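PDB 3V68: DUF2666 domain-containing protein from Pyrococcus furiosus, which is of unknown function but probably binds double-stranded DNA. Local coordinates for residues V17-E22 / L33-N38; L58-E63 / S79-R84; K71-P76 / V104-I109; V148-I153 / L167-E172. One frame throughout, in Å; residues are numbered along the deposited sequence.

Contact 1 (V17-E22 / L33-N38); sequences VGENVE and LSRVSN
Glu19 and Arg35 meet in a bidentate salt bridge, the one strong interaction between the strand segment 17-22 and the helix segment 33-38. Arg35 presents its side-on edge: NE reaches Glu19 OE1 at 2.8 Å and NH2 reaches Glu19 OE2, also at 2.8 Å. Both hydrogen bonds are nearly straight (172° at the hydrogen), and each carboxylate oxygen receives its donor on the syn lone pair. With carboxylate and guanidinium planes only 5° apart, the pair forms one flat unit in which two bonds fix the rotation of both groups. A bend in the arginine at chi3 (55°) turns NE and NH2 together toward the acid, whereas the glutamate reaches out on a chain extended beyond CG. The two side chains meet at about a right angle. The remaining nitrogen, Arg35 NH1, bonds to the carbonyl of Gly120, which brings the loop around Gly120 to the same guanidinium. Backbone pairing of Glu19 with Phe8 ties the acid's strand to its neighbour. The backbones stay well apart, 8.6 Å even at their nearest CA atoms, those of Glu19 and Val36, and long side chains must bridge them. Next to the arginine, Val36 packs on Phe8 and Phe139 of the sheet and on Ile170 of helix 160-181. This is a worked example of a helix lying over one face of an antiparallel beta sheet: apolar residues fill the interface, and a charged pair ties the helix to an outermost strand, 15-20, at its margin.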
# COMPACT_ATOMS: atom_id res chain seq x y z
N VAL A 17 -0.61 -7.93 -16.97
CA VAL A 17 -0.40 -9.04 -16.04
C VAL A 17 -1.72 -9.68 -15.62
O VAL A 17 -2.78 -9.07 -15.75
CB VAL A 17 0.43 -8.64 -14.77
CG1 VAL A 17 1.83 -8.15 -15.15
CG2 VAL A 17 -0.32 -7.60 -13.91
N GLY A 18 -1.64 -10.91 -15.13
CA GLY A 18 -2.84 -11.63 -14.71
C GLY A 18 -2.51 -12.80 -13.81
O GLY A 18 -1.56 -13.54 -14.05
N GLU A 19 -3.30 -12.95 -12.75
CA GLU A 19 -3.14 -14.08 -11.84
C GLU A 19 -4.49 -14.43 -11.21
O GLU A 19 -5.34 -13.57 -11.03
CB GLU A 19 -2.12 -13.76 -10.75
CG GLU A 19 -1.61 -14.98 -9.98
CD GLU A 19 -0.26 -14.75 -9.35
OE1 GLU A 19 -0.18 -14.73 -8.11
OE2 GLU A 19 0.73 -14.59 -10.10
N ASN A 20 -4.67 -15.71 -10.91
CA ASN A 20 -5.86 -16.17 -10.21
C ASN A 20 -5.52 -17.29 -9.25
O ASN A 20 -4.40 -17.80 -9.25
CB ASN A 20 -6.93 -16.63 -11.21
CG ASN A 20 -6.56 -17.92 -11.91
OD1 ASN A 20 -5.38 -18.27 -12.00
ND2 ASN A 20 -7.56 -18.63 -12.43
N VAL A 21 -6.49 -17.66 -8.43
CA VAL A 21 -6.40 -18.83 -7.58
C VAL A 21 -7.37 -19.87 -8.12
O VAL A 21 -8.49 -19.54 -8.49
CB VAL A 21 -6.72 -18.49 -6.11
CG1 VAL A 21 -6.75 -19.75 -5.24
CG2 VAL A 21 -5.69 -17.52 -5.58
N GLU A 22 -6.91 -21.12 -8.19
CA GLU A 22 -7.75 -22.23 -8.62
C GLU A 22 -7.82 -23.31 -7.54
O GLU A 22 -8.79 -24.06 -7.47
CB GLU A 22 -7.26 -22.80 -9.95
CG GLU A 22 -7.53 -21.87 -11.13
CD GLU A 22 -6.90 -22.34 -12.42
OE1 GLU A 22 -6.75 -23.57 -12.60
OE2 GLU A 22 -6.58 -21.48 -13.26
N LEU A 33 -3.31 -12.61 -2.45
CA LEU A 33 -3.59 -11.26 -1.99
C LEU A 33 -2.32 -10.48 -1.68
O LEU A 33 -2.25 -9.27 -1.91
CB LEU A 33 -4.51 -11.28 -0.77
CG LEU A 33 -5.94 -11.79 -0.97
CD1 LEU A 33 -6.61 -11.94 0.39
CD2 LEU A 33 -6.73 -10.86 -1.89
N SER A 34 -1.31 -11.19 -1.17
CA SER A 34 0.01 -10.63 -0.91
C SER A 34 0.63 -10.11 -2.19
O SER A 34 1.09 -8.97 -2.26
CB SER A 34 0.93 -11.70 -0.30
OG SER A 34 0.55 -12.01 1.02
N ARG A 35 0.61 -10.94 -3.23
CA ARG A 35 1.14 -10.56 -4.53
C ARG A 35 0.35 -9.42 -5.18
O ARG A 35 0.94 -8.51 -5.77
CB ARG A 35 1.26 -11.80 -5.43
CG ARG A 35 2.42 -12.69 -4.98
CD ARG A 35 2.39 -14.07 -5.63
NE ARG A 35 2.35 -14.05 -7.10
CZ ARG A 35 3.38 -13.77 -7.89
NH1 ARG A 35 4.57 -13.47 -7.37
NH2 ARG A 35 3.24 -13.80 -9.20
N VAL A 36 -0.97 -9.44 -5.04
CA VAL A 36 -1.79 -8.34 -5.53
C VAL A 36 -1.41 -7.03 -4.83
O VAL A 36 -1.19 -6.01 -5.50
CB VAL A 36 -3.30 -8.64 -5.37
CG1 VAL A 36 -4.14 -7.39 -5.60
CG2 VAL A 36 -3.72 -9.74 -6.34
N SER A 37 -1.31 -7.07 -3.50
CA SER A 37 -0.92 -5.89 -2.72
C SER A 37 0.43 -5.35 -3.19
O SER A 37 0.57 -4.15 -3.45
CB SER A 37 -0.86 -6.23 -1.23
OG SER A 37 -0.25 -5.19 -0.49
N ASN A 38 1.43 -6.23 -3.32
CA ASN A 38 2.76 -5.81 -3.75
C ASN A 38 2.73 -5.18 -5.15
O ASN A 38 3.38 -4.16 -5.41
CB ASN A 38 3.73 -7.00 -3.75
CG ASN A 38 3.97 -7.56 -2.36
OD1 ASN A 38 3.74 -6.90 -1.34
ND2 ASN A 38 4.46 -8.80 -2.31

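Contact 2 (L58-E63 / S79-R84); sequences LSIKIE and SRQIGR
Ile60 meets both Gln81 and Ile82 because its chi1 of -66° sends CG2 opposite the backbone N, to the glutamine, and CG1 with CD1 toward the isoleucine; on the helix, a chi1 of -73° and an extended chain carry the Gln81 amide out to the loop. The two segments belong to a helical part of the fold, where the loop between helices 54-58 and 66-73 lies against helix 76-83. Ile60 is the buried apolar residue of the loop that faces helix 76-83. Its CG2 approaches Gln81 NE2 to 3.8 Å, a van der Waals contact in which the methyl sits beside the amide, while CD1 reaches onward to Ile82 CG1 at 4.2 Å, the two isoleucines meeting at about a right angle. Ile82 in turn touches Ala101 and Leu105 of helix 91-110.

The amide of Gln81 also addresses the loop's backbone, but through water. One water accepts from Gln81 NE2 at 2.9 Å and, weakly, from Lys61 N; another donates to Gln81 OE1 at 2.7 Å and to Lys61 O at 3.1 Å. Both ends of one side-chain amide are thereby linked to one residue's backbone, which probably restrains the amide's rotation without any direct bond. The CB of Lys61 points away from the helix, and its chain curls back along the loop until NZ donates to Ser59 O at 3.0 Å, approaching from above the carbonyl plane.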
# COMPACT_ATOMS: atom_id res chain seq x y z
N LEU A 58 10.53 10.50 -5.25
CA LEU A 58 11.36 9.32 -5.06
C LEU A 58 12.86 9.64 -5.11
O LEU A 58 13.70 8.77 -4.85
CB LEU A 58 10.99 8.23 -6.08
CG LEU A 58 9.54 7.74 -6.06
CD1 LEU A 58 9.29 6.73 -7.17
CD2 LEU A 58 9.14 7.16 -4.71
N SER A 59 13.19 10.89 -5.41
CA SER A 59 14.57 11.37 -5.40
C SER A 59 14.97 12.00 -4.06
O SER A 59 16.12 12.38 -3.87
CB SER A 59 14.82 12.36 -6.54
OG SER A 59 14.68 11.73 -7.80
N ILE A 60 14.01 12.11 -3.14
CA ILE A 60 14.27 12.64 -1.80
C ILE A 60 15.22 11.70 -1.06
O ILE A 60 14.99 10.48 -1.02
CB ILE A 60 12.97 12.86 -0.98
CG1 ILE A 60 12.12 13.97 -1.62
CG2 ILE A 60 13.29 13.21 0.48
CD1 ILE A 60 10.73 14.11 -1.00
N LYS A 61 16.28 12.26 -0.49
CA LYS A 61 17.29 11.47 0.20
C LYS A 61 16.99 11.35 1.69
O LYS A 61 16.87 12.35 2.40
CB LYS A 61 18.70 12.02 -0.05
CG LYS A 61 19.14 11.98 -1.52
CD LYS A 61 19.75 10.63 -1.94
CE LYS A 61 18.71 9.56 -2.26
NZ LYS A 61 17.80 9.93 -3.38
N ILE A 62 16.83 10.10 2.13
CA ILE A 62 16.60 9.78 3.53
C ILE A 62 17.76 8.89 3.97
O ILE A 62 17.81 7.71 3.63
CB ILE A 62 15.24 9.07 3.74
CG1 ILE A 62 14.08 9.86 3.09
CG2 ILE A 62 14.98 8.82 5.22
CD1 ILE A 62 13.68 11.15 3.80
N GLU A 63 18.68 9.47 4.73
CA GLU A 63 19.94 8.82 5.08
C GLU A 63 19.92 8.15 6.45
O GLU A 63 19.14 8.52 7.33
CB GLU A 63 21.09 9.83 5.03
CG GLU A 63 21.43 10.36 3.63
CD GLU A 63 22.34 9.43 2.85
OE1 GLU A 63 22.90 8.48 3.44
OE2 GLU A 63 22.51 9.66 1.63
N SER A 79 8.41 16.95 5.37
CA SER A 79 7.03 17.34 5.08
C SER A 79 7.00 18.55 4.13
O SER A 79 6.19 18.59 3.20
CB SER A 79 6.26 17.65 6.36
OG SER A 79 4.90 17.92 6.06
N ARG A 80 7.90 19.50 4.36
CA ARG A 80 8.04 20.67 3.49
C ARG A 80 8.51 20.27 2.09
O ARG A 80 8.00 20.78 1.08
CB ARG A 80 8.98 21.69 4.14
CG ARG A 80 9.14 23.02 3.40
CD ARG A 80 9.63 24.14 4.33
NE ARG A 80 10.66 23.71 5.28
CZ ARG A 80 10.44 23.47 6.58
NH1 ARG A 80 9.23 23.62 7.10
NH2 ARG A 80 11.44 23.08 7.35
N GLN A 81 9.49 19.36 2.03
CA GLN A 81 9.98 18.82 0.76
C GLN A 81 8.86 18.16 -0.04
O GLN A 81 8.75 18.37 -1.25
CB GLN A 81 11.10 17.80 0.98
CG GLN A 81 12.44 18.39 1.40
CD GLN A 81 13.51 17.32 1.57
OE1 GLN A 81 13.78 16.86 2.68
NE2 GLN A 81 14.12 16.90 0.45
N ILE A 82 8.03 17.36 0.63
CA ILE A 82 6.91 16.69 -0.01
C ILE A 82 5.88 17.70 -0.52
O ILE A 82 5.39 17.58 -1.64
CB ILE A 82 6.26 15.64 0.93
CG1 ILE A 82 7.26 14.52 1.25
CG2 ILE A 82 4.99 15.06 0.31
CD1 ILE A 82 6.83 13.59 2.38
N GLY A 83 5.55 18.68 0.32
CA GLY A 83 4.59 19.73 -0.03
C GLY A 83 4.97 20.45 -1.32
O GLY A 83 4.11 20.75 -2.15
N ARG A 84 6.26 20.69 -1.48
CA ARG A 84 6.78 21.36 -2.68
C ARG A 84 6.62 20.55 -3.96
O ARG A 84 6.71 21.09 -5.07
CB ARG A 84 8.23 21.78 -2.47
CG ARG A 84 8.32 22.99 -1.59
CD ARG A 84 9.72 23.36 -1.20
NE ARG A 84 9.69 24.67 -0.57
CZ ARG A 84 10.65 25.17 0.20
NH1 ARG A 84 11.74 24.46 0.47
NH2 ARG A 84 10.51 26.38 0.71
O HOH W 1 16.59 15.67 -0.52
O HOH W 2 15.87 15.16 3.11

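Contact 3 (K71-P76 / V104-I109); sequences KALISP and VLTREI
Leu73 inserts both of its methyl branches against helix segment 104-109, and it is the one residue of segment 71-76 that makes the close approach. CD2 meets two neighbours, 4.1 Å from Leu105 CD2 and 4.0 Å from Thr106 OG1, while CD1 spreads toward Ile109 CG2 at 4.3 Å. The three receiving residues stand at positions i, i+1 and i+4, and the leucine lies against one flank of the helix. Its chi1 of -75° places CG beside the backbone N and directs the forked end across to that flank. The Thr106 hydroxyl can face a methyl because OG1 has its polar partner in the carbonyl of Lys102, one turn earlier. Such packing of short helices on a longer one characterises this helical part of the fold: helix 66-73 ends at Leu73 and lies on helix 91-110, with Leu105 also touching Val78 of helix 76-83. Arg107, on the far side of helix 91-110, is buried too, its NH2 forming a salt bridge with Asp238 and its NE bonding to the carbonyl of Val237.

The more open side begins with Ile109, which is partly exposed. Past Leu73 the chain leaves the interface, and hydrogen bonds to the turn's own backbone take over. Ser75, also partly exposed, takes the N-cap position of the following helix, where its OG is bonded to the backbone N of Val78. The same OG donates to Ala72 O at 2.7 Å, and Ser75 N joins it at 3.1 Å; a single carbonyl takes two bonds as one helix closes and the next begins. Pro76, beyond it, is exposed.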
# COMPACT_ATOMS: atom_id res chain seq x y z
N LYS A 71 12.95 9.00 11.83
CA LYS A 71 12.99 10.39 12.30
C LYS A 71 12.91 11.37 11.12
O LYS A 71 12.22 12.39 11.20
CB LYS A 71 14.25 10.63 13.14
CG LYS A 71 14.34 12.03 13.76
CD LYS A 71 13.52 12.16 15.04
CE LYS A 71 13.67 13.53 15.69
NZ LYS A 71 15.07 13.83 16.11
N ALA A 72 13.60 11.06 10.02
CA ALA A 72 13.56 11.91 8.84
C ALA A 72 12.16 11.95 8.23
O ALA A 72 11.67 13.00 7.86
CB ALA A 72 14.58 11.46 7.81
N LEU A 73 11.51 10.79 8.14
CA LEU A 73 10.20 10.70 7.51
C LEU A 73 9.09 11.48 8.22
O LEU A 73 8.13 11.93 7.59
CB LEU A 73 9.78 9.23 7.33
CG LEU A 73 10.47 8.46 6.20
CD1 LEU A 73 10.27 6.96 6.38
CD2 LEU A 73 9.99 8.89 4.81
N ILE A 74 9.24 11.66 9.54
CA ILE A 74 8.26 12.41 10.33
C ILE A 74 8.65 13.88 10.52
O ILE A 74 7.91 14.64 11.15
CB ILE A 74 8.00 11.75 11.72
CG1 ILE A 74 9.26 11.76 12.60
CG2 ILE A 74 7.47 10.32 11.55
CD1 ILE A 74 8.99 11.44 14.06
N SER A 75 9.81 14.27 9.98
CA SER A 75 10.38 15.60 10.19
C SER A 75 9.64 16.71 9.43
O SER A 75 9.09 16.46 8.35
CB SER A 75 11.87 15.61 9.84
OG SER A 75 12.09 15.58 8.44
N PRO A 76 9.62 17.93 9.99
CA PRO A 76 9.07 19.09 9.27
C PRO A 76 9.79 19.36 7.94
O PRO A 76 9.15 19.74 6.96
CB PRO A 76 9.31 20.25 10.25
CG PRO A 76 9.36 19.61 11.58
CD PRO A 76 10.02 18.28 11.36
N VAL A 104 3.69 6.98 -0.23
CA VAL A 104 4.49 6.44 -1.34
C VAL A 104 5.96 6.47 -0.95
O VAL A 104 6.67 5.47 -1.10
CB VAL A 104 4.24 7.23 -2.65
CG1 VAL A 104 5.31 6.93 -3.69
CG2 VAL A 104 2.86 6.90 -3.20
N LEU A 105 6.41 7.62 -0.45
CA LEU A 105 7.80 7.78 -0.03
C LEU A 105 8.16 6.81 1.11
O LEU A 105 9.20 6.16 1.07
CB LEU A 105 8.07 9.23 0.39
CG LEU A 105 9.50 9.56 0.82
CD1 LEU A 105 10.47 9.34 -0.33
CD2 LEU A 105 9.60 10.98 1.35
N THR A 106 7.28 6.72 2.10
CA THR A 106 7.50 5.83 3.24
C THR A 106 7.69 4.37 2.82
O THR A 106 8.62 3.70 3.27
CB THR A 106 6.36 5.98 4.28
OG1 THR A 106 6.32 7.33 4.73
CG2 THR A 106 6.57 5.05 5.47
N ARG A 107 6.83 3.88 1.92
CA ARG A 107 6.97 2.52 1.42
C ARG A 107 8.31 2.31 0.72
O ARG A 107 9.00 1.34 0.98
CB ARG A 107 5.82 2.15 0.46
CG ARG A 107 6.01 0.79 -0.24
CD ARG A 107 4.80 0.37 -1.10
NE ARG A 107 3.69 -0.04 -0.25
CZ ARG A 107 3.28 -1.29 -0.08
NH1 ARG A 107 3.86 -2.30 -0.72
NH2 ARG A 107 2.26 -1.53 0.73
N GLU A 108 8.67 3.23 -0.17
CA GLU A 108 9.89 3.06 -0.96
C GLU A 108 11.15 3.16 -0.10
O GLU A 108 12.11 2.41 -0.31
CB GLU A 108 9.93 4.03 -2.15
CG GLU A 108 8.85 3.76 -3.20
CD GLU A 108 8.77 2.30 -3.64
OE1 GLU A 108 9.77 1.80 -4.20
OE2 GLU A 108 7.72 1.66 -3.44
N ILE A 109 11.14 4.06 0.87
CA ILE A 109 12.29 4.25 1.77
C ILE A 109 12.48 3.06 2.72
O ILE A 109 13.61 2.69 3.03
CB ILE A 109 12.22 5.59 2.56
CG1 ILE A 109 12.31 6.80 1.62
CG2 ILE A 109 13.29 5.65 3.66
CD1 ILE A 109 13.60 6.89 0.79

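Contact 4 (V148-I153 / L167-E172); sequences VVKRMI and LASINE
Lys150 reaches from its strand to the helix and bonds to Ser169 twice. Its NZ donates to Ser169 OG at 2.8 Å and to Ser169 O at 3.0 Å, the second bond coming in from above the carbonyl plane (66° out of it). Thr173 OG1, one turn along, supplies a third partner, so hydroxyls and a helix carbonyl together hold the ammonium. The setting is a helix packed on one face of an antiparallel sheet, with the lysine rising from an outermost strand, 146-153. Length makes the reach possible: the chain is fully extended beyond CG, and Ser169 turns OG anti to its own backbone nitrogen (chi1 -170°) to meet it.

Below the ammonium, the lysine's methylene chain is packed. Ile170 CG1 lies against Lys150 CB at 3.8 Å, flanking the chain where it leaves the strand, and Leu166 touches the lysine as well. Ile170 is positioned in turn by Ile137 and Phe139 of the neighbouring strand. Glu172 may favour the lysine's positive charge, although its OE1 stays 5.5 Å from Lys150 NZ and is bonded instead to Ser241 OG.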
# COMPACT_ATOMS: atom_id res chain seq x y z
N VAL A 148 -15.86 -9.03 -3.46
CA VAL A 148 -15.30 -7.73 -3.80
C VAL A 148 -15.12 -7.65 -5.32
O VAL A 148 -14.53 -8.53 -5.94
CB VAL A 148 -13.92 -7.47 -3.11
CG1 VAL A 148 -13.24 -6.22 -3.69
CG2 VAL A 148 -14.08 -7.33 -1.61
N VAL A 149 -15.66 -6.59 -5.91
CA VAL A 149 -15.45 -6.33 -7.32
C VAL A 149 -14.94 -4.91 -7.45
O VAL A 149 -15.68 -3.95 -7.19
CB VAL A 149 -16.73 -6.56 -8.15
CG1 VAL A 149 -16.53 -6.12 -9.59
CG2 VAL A 149 -17.16 -8.02 -8.08
N LYS A 150 -13.68 -4.78 -7.83
CA LYS A 150 -13.05 -3.47 -8.00
C LYS A 150 -12.39 -3.44 -9.37
O LYS A 150 -11.28 -3.95 -9.56
CB LYS A 150 -12.06 -3.19 -6.87
CG LYS A 150 -12.76 -2.90 -5.53
CD LYS A 150 -11.79 -2.69 -4.37
CE LYS A 150 -12.56 -2.35 -3.10
NZ LYS A 150 -11.69 -2.02 -1.94
N ARG A 151 -13.11 -2.88 -10.34
CA ARG A 151 -12.63 -2.88 -11.71
C ARG A 151 -13.11 -1.67 -12.51
O ARG A 151 -14.09 -1.02 -12.15
CB ARG A 151 -13.02 -4.18 -12.42
CG ARG A 151 -14.51 -4.42 -12.54
CD ARG A 151 -14.82 -5.87 -12.91
NE ARG A 151 -16.26 -6.11 -12.94
CZ ARG A 151 -16.83 -7.30 -12.80
NH1 ARG A 151 -16.10 -8.39 -12.61
NH2 ARG A 151 -18.16 -7.40 -12.84
N MET A 152 -12.38 -1.36 -13.57
CA MET A 152 -12.82 -0.37 -14.55
C MET A 152 -12.06 -0.49 -15.86
O MET A 152 -10.93 -0.98 -15.90
CB MET A 152 -12.72 1.06 -13.99
CG MET A 152 -11.32 1.56 -13.80
SD MET A 152 -11.30 3.20 -13.08
CE MET A 152 -9.58 3.27 -12.64
N ILE A 153 -12.72 -0.04 -16.92
CA ILE A 153 -12.10 0.10 -18.23
C ILE A 153 -11.29 1.39 -18.25
O ILE A 153 -11.71 2.40 -17.69
CB ILE A 153 -13.19 0.14 -19.34
CG1 ILE A 153 -14.12 -1.09 -19.27
CG2 ILE A 153 -12.58 0.33 -20.73
CD1 ILE A 153 -13.41 -2.45 -19.25
N LEU A 167 -6.39 1.34 -7.61
CA LEU A 167 -5.26 0.52 -7.19
C LEU A 167 -5.06 0.58 -5.67
O LEU A 167 -4.83 -0.44 -5.03
CB LEU A 167 -3.98 0.94 -7.92
CG LEU A 167 -3.91 0.65 -9.42
CD1 LEU A 167 -2.69 1.33 -10.00
CD2 LEU A 167 -3.88 -0.85 -9.70
N ALA A 168 -5.18 1.78 -5.10
CA ALA A 168 -5.08 1.95 -3.65
C ALA A 168 -6.20 1.22 -2.91
O ALA A 168 -5.97 0.61 -1.86
CB ALA A 168 -5.07 3.44 -3.29
N SER A 169 -7.41 1.28 -3.47
CA SER A 169 -8.57 0.58 -2.92
C SER A 169 -8.39 -0.93 -2.95
O SER A 169 -8.73 -1.62 -1.99
CB SER A 169 -9.85 0.97 -3.67
OG SER A 169 -11.00 0.48 -3.00
N ILE A 170 -7.84 -1.44 -4.05
CA ILE A 170 -7.54 -2.87 -4.17
C ILE A 170 -6.49 -3.28 -3.14
O ILE A 170 -6.63 -4.32 -2.48
CB ILE A 170 -7.10 -3.24 -5.60
CG1 ILE A 170 -8.29 -3.15 -6.55
CG2 ILE A 170 -6.48 -4.65 -5.64
CD1 ILE A 170 -7.92 -3.11 -8.02
N ASN A 171 -5.47 -2.44 -2.96
CA ASN A 171 -4.46 -2.71 -1.95
C ASN A 171 -5.08 -2.80 -0.56
O ASN A 171 -4.73 -3.68 0.22
CB ASN A 171 -3.38 -1.62 -1.98
CG ASN A 171 -2.26 -1.90 -1.00
OD1 ASN A 171 -1.98 -1.08 -0.11
ND2 ASN A 171 -1.61 -3.04 -1.15
N GLU A 172 -6.00 -1.89 -0.27
CA GLU A 172 -6.69 -1.89 1.02
C GLU A 172 -7.46 -3.17 1.26
O GLU A 172 -7.43 -3.72 2.35
CB GLU A 172 -7.58 -0.65 1.16
CG GLU A 172 -6.78 0.60 1.42
CD GLU A 172 -7.53 1.88 1.12
OE1 GLU A 172 -8.59 1.81 0.46
OE2 GLU A 172 -7.05 2.95 1.55

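Overall arrangement
Contacts 1 and 4 show one solution used twice: each joins an outermost strand of the same four-stranded antiparallel sheet to a helix on it. Contact 1 does so at the surface with a carboxylate-guanidinium pair; contact 4, partly buried, uses a lysine on uncharged oxygens plus apolar packing. Their helices, 26-43 and 160-181, touch. Contacts 2 and 3 are buried, lack direct hydrogen bonds between their segments, and rest mainly on aliphatic side chains, with the Gln81 amide and its waters added in contact 2. Their centres are about 8 Å apart; helix 91-110 carries one side of contact 3 and backs Ile82 of contact 2. About 27 Å separates the centres of contacts 1 and 3, on opposite sides of the chain's centre.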